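Local coordinates for amidohydrolase 3 domain-containing protein (Pyrococcus horikoshii, PDB 3IGH), which is uncharacterised but, as a metal-dependent hydrolase of the amidohydrolase family, probably hydrolyses carbon-nitrogen bonds other than peptide bonds, at residues A[4-9]-A[24-29]; A[10-15]-A[56-61]; A[14-19]-A[435-440]; A[198-203]-A[404-409]. All blocks are in the same frame, centred on the assembly; numbering follows the deposited sequence.

Contact 1: residues A[4-9]-A[24-29]; sequences KALING and LVISHG
Lys4, Ala5 and Leu6 pair with Ile26, Val25 and Leu24 as antiparallel strands, whose axes approach to 4.7 Å with their N-to-C directions 158° apart. Lys4 with Ile26 and Leu6 with Leu24 are hydrogen-bonded pairs, each closed by two N-H to O bonds; the shortest, Ile26 N to Lys4 O at 2.8 Å, is almost linear at 175°. Between them Ala5 and Val25 form a non-hydrogen-bonded pair, where Ala5 CA comes within 3.2 Å of Leu24 O in a CA-H...O contact.

The side chains of Lys4, Leu6, Leu24 and Ile26 share one face of the sheet. Leu6 and Leu24 run side by side, meeting through their CD1 methyls at 4.1 Å. Ile26 carries CG1 anti to its carbonyl carbon (chi1 -59°), and its CD1 methyl slants over to Leu6 CG, also 4.1 Å away. The aliphatic part of Lys4 lies alongside Ile26, with Lys4 CG 4.1 Å from Ile26 CB, while its ammonium group makes a weak bond to the hydroxyl of Tyr467, a residue that also packs on Leu6 and Ile26. On the face of Ala5 and Val25, Val44 of helix 37-47 covers both side chains. A largely apolar sheet packed on both faces is consistent with the small beta domain that accompanies the TIM barrel in many amidohydrolases, with strand 467-470 from the other end of the chain packing beside it.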
loop_
_atom_site.group_PDB
_atom_site.type_symbol
_atom_site.label_atom_id
_atom_site.label_comp_id
_atom_site.label_asym_id
_atom_site.label_seq_id
_atom_site.Cartn_x
_atom_site.Cartn_y
_atom_site.Cartn_z
ATOM N N LYS A 4 -16.154 -20.411 -5.977
ATOM C CA LYS A 4 -17.563 -20.665 -5.773
ATOM C C LYS A 4 -18.476 -20.279 -6.907
ATOM O O LYS A 4 -18.158 -19.420 -7.686
ATOM C CB LYS A 4 -18.034 -20.088 -4.461
ATOM C CG LYS A 4 -18.154 -18.627 -4.445
ATOM C CD LYS A 4 -18.819 -18.126 -3.180
ATOM C CE LYS A 4 -18.003 -17.000 -2.566
ATOM N NZ LYS A 4 -18.750 -15.757 -2.213
ATOM N N ALA A 5 -19.610 -20.943 -6.999
ATOM C CA ALA A 5 -20.648 -20.579 -7.952
ATOM C C ALA A 5 -21.900 -20.084 -7.237
ATOM O O ALA A 5 -22.292 -20.628 -6.204
ATOM C CB ALA A 5 -20.981 -21.742 -8.876
ATOM N N LEU A 6 -22.490 -19.022 -7.779
ATOM C CA LEU A 6 -23.809 -18.558 -7.379
ATOM C C LEU A 6 -24.723 -18.935 -8.530
ATOM O O LEU A 6 -24.568 -18.416 -9.635
ATOM C CB LEU A 6 -23.835 -17.036 -7.181
ATOM C CG LEU A 6 -22.974 -16.309 -6.144
ATOM C CD1 LEU A 6 -23.416 -14.847 -6.053
ATOM C CD2 LEU A 6 -23.047 -16.958 -4.768
ATOM N N ILE A 7 -25.653 -19.857 -8.277
ATOM C CA ILE A 7 -26.492 -20.436 -9.332
ATOM C C ILE A 7 -27.976 -20.380 -8.968
ATOM O O ILE A 7 -28.322 -20.154 -7.802
ATOM C CB ILE A 7 -26.117 -21.922 -9.631
ATOM C CG1 ILE A 7 -26.346 -22.811 -8.399
ATOM C CG2 ILE A 7 -24.680 -22.042 -10.159
ATOM C CD1 ILE A 7 -26.808 -24.209 -8.732
ATOM N N ASN A 8 -28.830 -20.608 -9.970
ATOM C CA ASN A 8 -30.292 -20.714 -9.802
ATOM C C ASN A 8 -30.891 -19.460 -9.156
ATOM O O ASN A 8 -31.569 -19.512 -8.119
ATOM C CB ASN A 8 -30.672 -22.001 -9.046
ATOM C CG ASN A 8 -32.171 -22.274 -9.055
ATOM O OD1 ASN A 8 -32.830 -22.177 -10.093
ATOM N ND2 ASN A 8 -32.716 -22.608 -7.888
ATOM N N GLY A 9 -30.587 -18.324 -9.770
ATOM C CA GLY A 9 -31.059 -17.040 -9.289
ATOM C C GLY A 9 -31.006 -16.025 -10.396
ATOM O O GLY A 9 -30.624 -16.342 -11.521
ATOM N N LEU A 24 -23.005 -17.060 -11.658
ATOM C CA LEU A 24 -21.711 -16.398 -11.479
ATOM C C LEU A 24 -20.685 -17.395 -10.978
ATOM O O LEU A 24 -21.015 -18.265 -10.181
ATOM C CB LEU A 24 -21.797 -15.276 -10.434
ATOM C CG LEU A 24 -22.292 -13.862 -10.722
ATOM C CD1 LEU A 24 -22.031 -13.001 -9.495
ATOM C CD2 LEU A 24 -21.621 -13.252 -11.936
ATOM N N VAL A 25 -19.443 -17.263 -11.437
ATOM C CA VAL A 25 -18.326 -17.975 -10.810
ATOM C C VAL A 25 -17.374 -16.958 -10.207
ATOM O O VAL A 25 -16.972 -16.010 -10.878
ATOM C CB VAL A 25 -17.560 -18.900 -11.790
ATOM C CG1 VAL A 25 -16.495 -19.692 -11.045
ATOM C CG2 VAL A 25 -18.512 -19.862 -12.473
ATOM N N ILE A 26 -17.030 -17.161 -8.937
ATOM C CA ILE A 26 -16.157 -16.255 -8.207
ATOM C C ILE A 26 -14.873 -16.964 -7.787
ATOM O O ILE A 26 -14.907 -18.045 -7.190
ATOM C CB ILE A 26 -16.859 -15.664 -6.955
ATOM C CG1 ILE A 26 -18.125 -14.899 -7.358
ATOM C CG2 ILE A 26 -15.909 -14.750 -6.162
ATOM C CD1 ILE A 26 -19.158 -14.844 -6.260
ATOM N N SER A 27 -13.746 -16.341 -8.111
ATOM C CA SER A 27 -12.442 -16.818 -7.686
ATOM C C SER A 27 -11.687 -15.703 -6.975
ATOM O O SER A 27 -11.443 -14.656 -7.583
ATOM C CB SER A 27 -11.642 -17.278 -8.903
ATOM O OG SER A 27 -10.335 -17.652 -8.515
ATOM N N HIS A 28 -11.323 -15.953 -5.710
ATOM C CA HIS A 28 -10.554 -15.010 -4.883
ATOM C C HIS A 28 -11.107 -13.576 -4.912
ATOM O O HIS A 28 -10.366 -12.614 -5.166
ATOM C CB HIS A 28 -9.061 -15.039 -5.259
ATOM C CG HIS A 28 -8.368 -16.319 -4.892
ATOM N ND1 HIS A 28 -7.987 -17.255 -5.828
ATOM C CD2 HIS A 28 -7.991 -16.814 -3.689
ATOM C CE1 HIS A 28 -7.403 -18.272 -5.218
ATOM N NE2 HIS A 28 -7.396 -18.030 -3.919
ATOM N N GLY A 29 -12.410 -13.444 -4.670
ATOM C CA GLY A 29 -13.059 -12.141 -4.614
ATOM C C GLY A 29 -13.306 -11.475 -5.951
ATOM O O GLY A 29 -13.691 -10.312 -5.986
#

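Contact 2: residues A[10-15]-A[56-61]; sequences TIYTSF and GKYVMP
The Tyr58 torsion (chi1 -65°) swings its ring beside Thr10, CD1 lying 3.6 Å from Thr10 CB, while that of Thr10 (chi1 -63°) puts OG1 beside the backbone N and CG2 anti to it, with CG2 also against Tyr58 CD1. They face each other in a parallel beta pair, strand 10-14 against the start of strand 58-68, which leads from the terminal beta region into a fold of the TIM-barrel class. The strand axes diverge by only 14°. Three backbone bonds join them: Thr10 N to Lys57 O, Val59 N to Thr10 O, and Tyr12 N to Val59 O, the last spanning 2.7 Å.

On the other side of the sheet Ile11 and Val59 lie side by side, with Ile11 CG1 3.8 Å from Val59 CB. Tyr12 reaches the rim of the Tyr58 ring, its CE2 near that ring's plane and 4.1 Å from Tyr58 CD1. Farther along, Met60 CB meets the edge of the Phe15 ring at CZ, and the two side chains cross at about a right angle. Opposite Lys19 the strand holds two residues, Thr13 and Ser14, where one would be regular, a classic beta bulge. Pro61, having no N-H, sets its CD 3.2 Å from Tyr12 O.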
loop_
_atom_site.group_PDB
_atom_site.type_symbol
_atom_site.label_atom_id
_atom_site.label_comp_id
_atom_site.label_asym_id
_atom_site.label_seq_id
_atom_site.Cartn_x
_atom_site.Cartn_y
_atom_site.Cartn_z
ATOM N N THR A 10 -31.398 -14.799 -10.078
ATOM C CA THR A 10 -31.385 -13.729 -11.058
ATOM C C THR A 10 -30.322 -12.728 -10.636
ATOM O O THR A 10 -30.469 -12.019 -9.633
ATOM C CB THR A 10 -32.765 -13.066 -11.178
ATOM O OG1 THR A 10 -33.711 -14.030 -11.659
ATOM C CG2 THR A 10 -32.725 -11.886 -12.133
ATOM N N ILE A 11 -29.245 -12.692 -11.407
ATOM C CA ILE A 11 -28.091 -11.876 -11.061
ATOM C C ILE A 11 -27.995 -10.720 -12.035
ATOM O O ILE A 11 -27.786 -10.928 -13.223
ATOM C CB ILE A 11 -26.786 -12.706 -11.097
ATOM C CG1 ILE A 11 -26.891 -13.886 -10.123
ATOM C CG2 ILE A 11 -25.576 -11.819 -10.762
ATOM C CD1 ILE A 11 -26.245 -15.150 -10.620
ATOM N N TYR A 12 -28.167 -9.503 -11.523
ATOM C CA TYR A 12 -27.943 -8.293 -12.321
ATOM C C TYR A 12 -26.453 -7.986 -12.312
ATOM O O TYR A 12 -25.870 -7.790 -11.250
ATOM C CB TYR A 12 -28.723 -7.106 -11.743
ATOM C CG TYR A 12 -30.218 -7.213 -11.934
ATOM C CD1 TYR A 12 -30.817 -6.764 -13.105
ATOM C CD2 TYR A 12 -31.033 -7.777 -10.951
ATOM C CE1 TYR A 12 -32.188 -6.864 -13.295
ATOM C CE2 TYR A 12 -32.407 -7.884 -11.133
ATOM C CZ TYR A 12 -32.977 -7.423 -12.311
ATOM O OH TYR A 12 -34.337 -7.519 -12.517
ATOM N N THR A 13 -25.841 -7.959 -13.491
ATOM C CA THR A 13 -24.410 -7.702 -13.591
ATOM C C THR A 13 -24.132 -6.257 -13.953
ATOM O O THR A 13 -23.029 -5.769 -13.735
ATOM C CB THR A 13 -23.704 -8.614 -14.629
ATOM O OG1 THR A 13 -24.125 -8.263 -15.953
ATOM C CG2 THR A 13 -23.994 -10.091 -14.352
ATOM N N SER A 14 -25.135 -5.585 -14.517
ATOM C CA SER A 14 -25.002 -4.199 -14.967
ATOM C C SER A 14 -26.391 -3.573 -15.021
ATOM O O SER A 14 -27.380 -4.272 -15.265
ATOM C CB SER A 14 -24.335 -4.163 -16.348
ATOM O OG SER A 14 -24.174 -2.843 -16.814
ATOM N N PHE A 15 -26.472 -2.267 -14.777
ATOM C CA PHE A 15 -27.762 -1.567 -14.807
ATOM C C PHE A 15 -27.909 -0.678 -16.045
ATOM O O PHE A 15 -28.994 -0.600 -16.621
ATOM C CB PHE A 15 -27.993 -0.761 -13.523
ATOM C CG PHE A 15 -28.287 -1.607 -12.315
ATOM C CD1 PHE A 15 -29.486 -2.313 -12.211
ATOM C CD2 PHE A 15 -27.372 -1.686 -11.271
ATOM C CE1 PHE A 15 -29.760 -3.102 -11.095
ATOM C CE2 PHE A 15 -27.643 -2.471 -10.142
ATOM C CZ PHE A 15 -28.835 -3.177 -10.057
ATOM N N GLY A 56 -33.805 -18.916 -6.355
ATOM C CA GLY A 56 -34.616 -17.867 -6.967
ATOM C C GLY A 56 -34.353 -16.434 -6.517
ATOM O O GLY A 56 -34.964 -15.505 -7.054
ATOM N N LYS A 57 -33.452 -16.242 -5.549
ATOM C CA LYS A 57 -33.149 -14.898 -5.030
ATOM C C LYS A 57 -32.422 -14.015 -6.047
ATOM O O LYS A 57 -31.906 -14.503 -7.059
ATOM C CB LYS A 57 -32.359 -14.971 -3.720
ATOM C CG LYS A 57 -33.179 -15.439 -2.524
ATOM C CD LYS A 57 -32.316 -15.539 -1.274
ATOM C CE LYS A 57 -32.798 -16.647 -0.342
ATOM N NZ LYS A 57 -32.408 -18.008 -0.829
ATOM N N TYR A 58 -32.395 -12.716 -5.770
ATOM C CA TYR A 58 -31.857 -11.730 -6.707
ATOM C C TYR A 58 -30.504 -11.211 -6.227
ATOM O O TYR A 58 -30.260 -11.100 -5.022
ATOM C CB TYR A 58 -32.846 -10.578 -6.925
ATOM C CG TYR A 58 -34.134 -11.006 -7.600
ATOM C CD1 TYR A 58 -34.354 -10.745 -8.950
ATOM C CD2 TYR A 58 -35.128 -11.690 -6.888
ATOM C CE1 TYR A 58 -35.543 -11.150 -9.580
ATOM C CE2 TYR A 58 -36.312 -12.096 -7.502
ATOM C CZ TYR A 58 -36.511 -11.824 -8.848
ATOM O OH TYR A 58 -37.680 -12.231 -9.454
ATOM N N VAL A 59 -29.620 -10.922 -7.175
ATOM C CA VAL A 59 -28.260 -10.468 -6.859
ATOM C C VAL A 59 -27.971 -9.195 -7.655
ATOM O O VAL A 59 -28.253 -9.135 -8.852
ATOM C CB VAL A 59 -27.191 -11.578 -7.154
ATOM C CG1 VAL A 59 -25.758 -11.070 -6.920
ATOM C CG2 VAL A 59 -27.428 -12.806 -6.297
ATOM N N MET A 60 -27.437 -8.174 -6.984
ATOM C CA MET A 60 -27.027 -6.940 -7.668
ATOM C C MET A 60 -25.628 -6.535 -7.180
ATOM O O MET A 60 -25.213 -6.980 -6.103
ATOM C CB MET A 60 -28.061 -5.804 -7.463
ATOM C CG MET A 60 -28.235 -5.282 -6.038
ATOM S SD MET A 60 -29.306 -3.810 -5.858
ATOM C CE MET A 60 -28.127 -2.488 -6.160
ATOM N N PRO A 61 -24.894 -5.714 -7.966
ATOM C CA PRO A 61 -23.661 -5.161 -7.410
ATOM C C PRO A 61 -23.949 -4.396 -6.125
ATOM O O PRO A 61 -25.002 -3.761 -5.991
ATOM C CB PRO A 61 -23.176 -4.206 -8.499
ATOM C CG PRO A 61 -23.763 -4.741 -9.760
ATOM C CD PRO A 61 -25.102 -5.284 -9.365
HETATM O O HOH W 1 -34.820 -15.402 -9.548
#

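Contact 3: residues A[14-19]-A[435-440]; sequences SFNPLK and DIKDAL. With SO4 (sulfate ion), chain N.
Hydrogen bonds converge on Lys437 NZ, which is held by three acceptors: Phe15 O at 2.8 Å, Asn16 OD1 at 3.0 Å, and O2 of a sulfate at 2.7 Å. The lysine chain bends at three successive torsions to bring its ammonium group to them. Asn16 uses both ends of its amide, for ND2 donates to Asp438 OD1 at 2.8 Å. That bond lies in the amide plane but meets the carboxylate from above, the two planes standing 90° apart. Having acceptor and donor both engaged fixes the rotation of the amide. An alanine at Asn16 is likely to leave Asp438 OD1 without this donor and Lys437 with one acceptor fewer.

The sulfate, probably from the crystallisation liquor, also takes Leu18 N at O3 (2.9 Å).

The apolar part is a CH-pi contact: Leu440 CB sits 3.8 Å from the Phe15 ring centroid, only 10° off the ring normal. Leu18 CD1 packs across Lys437 CD.

Asp435 OD1 accepts from Asp438 N as the N-cap of helix 436-450. The whole is thus a beta-hairpin loop, joining strands 10-14 and 19-21 and kinked by a cis peptide before Pro17, docked on a capped helix start.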
loop_
_atom_site.group_PDB
_atom_site.type_symbol
_atom_site.label_atom_id
_atom_site.label_comp_id
_atom_site.label_asym_id
_atom_site.label_seq_id
_atom_site.Cartn_x
_atom_site.Cartn_y
_atom_site.Cartn_z
ATOM N N SER A 14 -25.135 -5.585 -14.517
ATOM C CA SER A 14 -25.002 -4.199 -14.967
ATOM C C SER A 14 -26.391 -3.573 -15.021
ATOM O O SER A 14 -27.380 -4.272 -15.265
ATOM C CB SER A 14 -24.335 -4.163 -16.348
ATOM O OG SER A 14 -24.174 -2.843 -16.814
ATOM N N PHE A 15 -26.472 -2.267 -14.777
ATOM C CA PHE A 15 -27.762 -1.567 -14.807
ATOM C C PHE A 15 -27.909 -0.678 -16.045
ATOM O O PHE A 15 -28.994 -0.600 -16.621
ATOM C CB PHE A 15 -27.993 -0.761 -13.523
ATOM C CG PHE A 15 -28.287 -1.607 -12.315
ATOM C CD1 PHE A 15 -29.486 -2.313 -12.211
ATOM C CD2 PHE A 15 -27.372 -1.686 -11.271
ATOM C CE1 PHE A 15 -29.760 -3.102 -11.095
ATOM C CE2 PHE A 15 -27.643 -2.471 -10.142
ATOM C CZ PHE A 15 -28.835 -3.177 -10.057
ATOM N N ASN A 16 -26.824 -0.002 -16.425
ATOM C CA ASN A 16 -26.737 0.749 -17.679
ATOM C C ASN A 16 -25.537 0.242 -18.476
ATOM O O ASN A 16 -24.407 0.635 -18.187
ATOM C CB ASN A 16 -26.552 2.252 -17.420
ATOM C CG ASN A 16 -27.832 2.952 -16.989
ATOM O OD1 ASN A 16 -28.887 2.334 -16.839
ATOM N ND2 ASN A 16 -27.736 4.264 -16.791
ATOM N N PRO A 17 -25.760 -0.645 -19.471
ATOM C CA PRO A 17 -27.014 -1.240 -19.951
ATOM C C PRO A 17 -27.488 -2.356 -19.028
ATOM O O PRO A 17 -26.682 -2.929 -18.298
ATOM C CB PRO A 17 -26.626 -1.840 -21.313
ATOM C CG PRO A 17 -25.196 -1.440 -21.561
ATOM C CD PRO A 17 -24.606 -1.158 -20.228
ATOM N N LEU A 18 -28.782 -2.653 -19.046
ATOM C CA LEU A 18 -29.299 -3.700 -18.181
ATOM C C LEU A 18 -28.841 -5.071 -18.677
ATOM O O LEU A 18 -29.107 -5.441 -19.819
ATOM C CB LEU A 18 -30.823 -3.629 -18.085
ATOM C CG LEU A 18 -31.455 -4.584 -17.068
ATOM C CD1 LEU A 18 -31.224 -4.107 -15.634
ATOM C CD2 LEU A 18 -32.934 -4.718 -17.353
ATOM N N LYS A 19 -28.114 -5.796 -17.825
ATOM C CA LYS A 19 -27.680 -7.165 -18.133
ATOM C C LYS A 19 -27.971 -8.091 -16.957
ATOM O O LYS A 19 -27.621 -7.785 -15.808
ATOM C CB LYS A 19 -26.183 -7.230 -18.462
ATOM C CG LYS A 19 -25.706 -6.365 -19.614
ATOM C CD LYS A 19 -24.280 -6.747 -20.014
ATOM C CE LYS A 19 -23.613 -5.674 -20.875
ATOM N NZ LYS A 19 -24.242 -5.513 -22.219
ATOM N N ASP A 435 -34.969 7.561 -13.167
ATOM C CA ASP A 435 -35.633 6.277 -12.979
ATOM C C ASP A 435 -34.758 5.374 -12.104
ATOM O O ASP A 435 -33.573 5.664 -11.899
ATOM C CB ASP A 435 -36.028 5.620 -14.312
ATOM C CG ASP A 435 -34.857 5.417 -15.257
ATOM O OD1 ASP A 435 -33.741 5.072 -14.811
ATOM O OD2 ASP A 435 -35.066 5.588 -16.476
ATOM N N ILE A 436 -35.340 4.292 -11.591
ATOM C CA ILE A 436 -34.637 3.415 -10.652
ATOM C C ILE A 436 -33.357 2.784 -11.229
ATOM O O ILE A 436 -32.355 2.700 -10.523
ATOM C CB ILE A 436 -35.589 2.367 -9.996
ATOM C CG1 ILE A 436 -34.902 1.697 -8.801
ATOM C CG2 ILE A 436 -36.131 1.356 -11.034
ATOM C CD1 ILE A 436 -35.847 1.322 -7.689
ATOM N N LYS A 437 -33.379 2.399 -12.507
ATOM C CA LYS A 437 -32.199 1.836 -13.177
ATOM C C LYS A 437 -31.001 2.783 -13.183
ATOM O O LYS A 437 -29.878 2.361 -12.913
ATOM C CB LYS A 437 -32.503 1.477 -14.632
ATOM C CG LYS A 437 -32.950 0.057 -14.899
ATOM C CD LYS A 437 -32.324 -0.453 -16.199
ATOM C CE LYS A 437 -32.353 0.596 -17.321
ATOM N NZ LYS A 437 -31.055 0.671 -18.066
ATOM N N ASP A 438 -31.244 4.050 -13.523
ATOM C CA ASP A 438 -30.194 5.066 -13.533
ATOM C C ASP A 438 -29.706 5.410 -12.127
ATOM O O ASP A 438 -28.532 5.734 -11.945
ATOM C CB ASP A 438 -30.661 6.341 -14.233
ATOM C CG ASP A 438 -30.807 6.172 -15.737
ATOM O OD1 ASP A 438 -30.375 5.136 -16.284
ATOM O OD2 ASP A 438 -31.358 7.088 -16.378
ATOM N N ALA A 439 -30.607 5.361 -11.148
ATOM C CA ALA A 439 -30.232 5.570 -9.750
ATOM C C ALA A 439 -29.324 4.452 -9.232
ATOM O O ALA A 439 -28.306 4.729 -8.580
ATOM C CB ALA A 439 -31.478 5.729 -8.863
ATOM N N LEU A 440 -29.679 3.197 -9.533
ATOM C CA LEU A 440 -28.865 2.054 -9.114
ATOM C C LEU A 440 -27.520 2.010 -9.828
ATOM O O LEU A 440 -26.508 1.677 -9.217
ATOM C CB LEU A 440 -29.628 0.724 -9.262
ATOM C CG LEU A 440 -30.885 0.627 -8.383
ATOM C CD1 LEU A 440 -31.568 -0.729 -8.557
ATOM C CD2 LEU A 440 -30.600 0.901 -6.893
HETATM S S SO4 N . -30.670 -1.046 -21.736
HETATM O O1 SO4 N . -31.847 -1.200 -22.586
HETATM O O2 SO4 N . -31.103 -0.710 -20.385
HETATM O O3 SO4 N . -29.932 -2.304 -21.709
HETATM O O4 SO4 N . -29.813 0.013 -22.263
#

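Contact 4: residues A[198-203]-A[404-409]; sequences LDLGVK and EPADPW. With SO4 (sulfate ion), chain J; SO4 (sulfate ion), chain O.
Ala406, whose methyl packs on Leu200, donates its backbone N-H to O4 of a sulfate, N to O4 2.9 Å, in a nearly straight bond (168° at the hydrogen). The ion is probably from the crystallisation liquor. A second polar atom is Asp407 OD2: it accepts from Trp409 N at 3.2 Å, well above the carboxylate plane, which makes Asp407 the N-cap of helix 408-417. With CG anti to the backbone N (chi1 -176°), its carboxylate reaches that amide and also lies against Leu200, whose CD2 is 3.8 Å from Asp407 OD2.

Leu200 carries most of the contact. Its CD1 lies 3.9 Å from Ala406 CB, its side chain crosses that of Asp407 at about a right angle, CD2 against the carboxylate, and its CB meets Pro408 CD. The Pro408 ring is gripped a second time from Val202, with Val202 CG2 3.9 Å from Pro408 CG, which also lies close to Leu200 O. With an alanine in place of Asp407, Trp409 N would probably lose its capping acceptor and Leu200 CD2 part of its cover.

Gly201 closes helix 183-199 with a Schellman motif and leads into strand 202-210, so a helix end meets a helix start. Phe63 of the adjoining strand 58-68 touches both Val202 and Pro408. Across the two segments the fit is by apolar surfaces, while the Asp407 carboxylate serves a cap and Ala406 N an ion, which suggests that the seating of the two turns depends mainly on the fit of these side chains.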
loop_
_atom_site.group_PDB
_atom_site.type_symbol
_atom_site.label_atom_id
_atom_site.label_comp_id
_atom_site.label_asym_id
_atom_site.label_seq_id
_atom_site.Cartn_x
_atom_site.Cartn_y
_atom_site.Cartn_z
ATOM N N LEU A 198 -21.905 -2.123 6.034
ATOM C CA LEU A 198 -21.973 -3.489 5.514
ATOM C C LEU A 198 -23.380 -4.071 5.702
ATOM O O LEU A 198 -23.925 -4.698 4.787
ATOM C CB LEU A 198 -20.919 -4.367 6.199
ATOM C CG LEU A 198 -20.455 -5.682 5.574
ATOM C CD1 LEU A 198 -19.929 -5.479 4.168
ATOM C CD2 LEU A 198 -19.380 -6.306 6.451
ATOM N N ASP A 199 -23.983 -3.810 6.861
ATOM C CA ASP A 199 -25.365 -4.242 7.131
ATOM C C ASP A 199 -26.386 -3.590 6.205
ATOM O O ASP A 199 -27.465 -4.138 5.984
ATOM C CB ASP A 199 -25.753 -3.994 8.594
ATOM C CG ASP A 199 -25.100 -4.984 9.555
ATOM O OD1 ASP A 199 -24.511 -5.987 9.089
ATOM O OD2 ASP A 199 -25.171 -4.752 10.782
ATOM N N LEU A 200 -26.034 -2.423 5.665
ATOM C CA LEU A 200 -26.881 -1.703 4.730
ATOM C C LEU A 200 -26.640 -2.083 3.266
ATOM O O LEU A 200 -27.321 -1.580 2.370
ATOM C CB LEU A 200 -26.696 -0.193 4.926
ATOM C CG LEU A 200 -27.418 0.385 6.144
ATOM C CD1 LEU A 200 -26.902 1.784 6.473
ATOM C CD2 LEU A 200 -28.928 0.388 5.897
ATOM N N GLY A 201 -25.673 -2.958 3.017
ATOM C CA GLY A 201 -25.333 -3.342 1.643
ATOM C C GLY A 201 -24.342 -2.405 0.945
ATOM O O GLY A 201 -24.152 -2.492 -0.266
ATOM N N VAL A 202 -23.710 -1.514 1.707
ATOM C CA VAL A 202 -22.687 -0.606 1.158
ATOM C C VAL A 202 -21.323 -1.256 1.396
ATOM O O VAL A 202 -20.859 -1.337 2.539
ATOM C CB VAL A 202 -22.736 0.789 1.837
ATOM C CG1 VAL A 202 -21.667 1.743 1.249
ATOM C CG2 VAL A 202 -24.105 1.406 1.684
ATOM N N LYS A 203 -20.697 -1.749 0.330
ATOM C CA LYS A 203 -19.477 -2.538 0.489
ATOM C C LYS A 203 -18.202 -1.827 0.048
ATOM O O LYS A 203 -17.117 -2.373 0.203
ATOM C CB LYS A 203 -19.606 -3.898 -0.192
ATOM C CG LYS A 203 -20.669 -4.785 0.469
ATOM C CD LYS A 203 -20.617 -6.215 -0.043
ATOM C CE LYS A 203 -21.613 -7.076 0.722
ATOM N NZ LYS A 203 -21.487 -8.502 0.355
ATOM N N GLU A 404 -26.194 12.980 6.151
ATOM C CA GLU A 404 -27.454 12.344 5.771
ATOM C C GLU A 404 -27.436 10.920 6.304
ATOM O O GLU A 404 -26.349 10.406 6.610
ATOM C CB GLU A 404 -27.619 12.303 4.248
ATOM C CG GLU A 404 -27.530 13.658 3.577
ATOM C CD GLU A 404 -28.671 14.585 3.929
ATOM O OE1 GLU A 404 -29.785 14.091 4.204
ATOM O OE2 GLU A 404 -28.444 15.813 3.921
ATOM N N PRO A 405 -28.622 10.271 6.421
ATOM C CA PRO A 405 -28.648 8.841 6.731
ATOM C C PRO A 405 -27.860 8.009 5.717
ATOM O O PRO A 405 -27.831 8.338 4.533
ATOM C CB PRO A 405 -30.143 8.487 6.672
ATOM C CG PRO A 405 -30.798 9.633 5.986
ATOM C CD PRO A 405 -29.987 10.824 6.345
ATOM N N ALA A 406 -27.214 6.951 6.190
ATOM C CA ALA A 406 -26.367 6.120 5.321
ATOM C C ALA A 406 -27.157 5.138 4.461
ATOM O O ALA A 406 -26.631 4.643 3.471
ATOM C CB ALA A 406 -25.316 5.379 6.149
ATOM N N ASP A 407 -28.413 4.865 4.831
ATOM C CA ASP A 407 -29.248 3.863 4.138
ATOM C C ASP A 407 -29.373 4.199 2.659
ATOM O O ASP A 407 -29.948 5.232 2.309
ATOM C CB ASP A 407 -30.642 3.801 4.784
ATOM C CG ASP A 407 -31.536 2.711 4.193
ATOM O OD1 ASP A 407 -32.665 2.587 4.697
ATOM O OD2 ASP A 407 -31.144 1.984 3.252
ATOM N N PRO A 408 -28.795 3.345 1.787
ATOM C CA PRO A 408 -28.748 3.684 0.374
ATOM C C PRO A 408 -30.122 3.770 -0.278
ATOM O O PRO A 408 -30.296 4.538 -1.218
ATOM C CB PRO A 408 -27.900 2.559 -0.242
ATOM C CG PRO A 408 -27.921 1.465 0.740
ATOM C CD PRO A 408 -28.092 2.081 2.078
ATOM N N TRP A 409 -31.094 3.018 0.235
ATOM C CA TRP A 409 -32.426 3.032 -0.338
ATOM C C TRP A 409 -33.140 4.363 -0.142
ATOM O O TRP A 409 -33.918 4.773 -1.003
ATOM C CB TRP A 409 -33.260 1.849 0.175
ATOM C CG TRP A 409 -32.731 0.551 -0.347
ATOM C CD1 TRP A 409 -32.113 -0.425 0.370
ATOM C CD2 TRP A 409 -32.723 0.111 -1.717
ATOM N NE1 TRP A 409 -31.747 -1.458 -0.457
ATOM C CE2 TRP A 409 -32.101 -1.153 -1.742
ATOM C CE3 TRP A 409 -33.182 0.664 -2.921
ATOM C CZ2 TRP A 409 -31.929 -1.884 -2.923
ATOM C CZ3 TRP A 409 -33.019 -0.064 -4.093
ATOM C CH2 TRP A 409 -32.393 -1.326 -4.082
HETATM S S SO4 J . -27.602 6.730 10.142
HETATM O O1 SO4 J . -27.782 5.795 11.246
HETATM O O2 SO4 J . -28.874 7.386 9.861
HETATM O O3 SO4 J . -26.608 7.737 10.502
HETATM O O4 SO4 J . -27.161 5.996 8.964
HETATM S S SO4 O . -17.343 -9.652 1.048
HETATM O O1 SO4 O . -17.184 -11.014 0.545
HETATM O O2 SO4 O . -16.750 -9.574 2.378
HETATM O O3 SO4 O . -16.652 -8.723 0.158
HETATM O O4 SO4 O . -18.760 -9.298 1.124
#

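Overall arrangement
Contacts 1 and 2 are buried strand pairs, antiparallel and parallel, resting on backbone bonds; they touch, Ile11 packing on Leu24 and Leu6 O while Asn8 O faces Gly56 N. Contact 2 runs on into contact 3 through the shared Ser14 and Phe15, but there, partly buried, the chemistry changes to a charged and amide network on a helix start. Contact 4, about 11 Å from the chain centre to its own centre against 21 to 30 Å for the others, is the most central, and its fit is apolar. It meets contact 3 where Leu440 touches Trp409. Strands 58-68 and 202-210 run side by side as parallel neighbours, which relates contacts 2 and 4, although their nearest atoms stay about 4 Å apart.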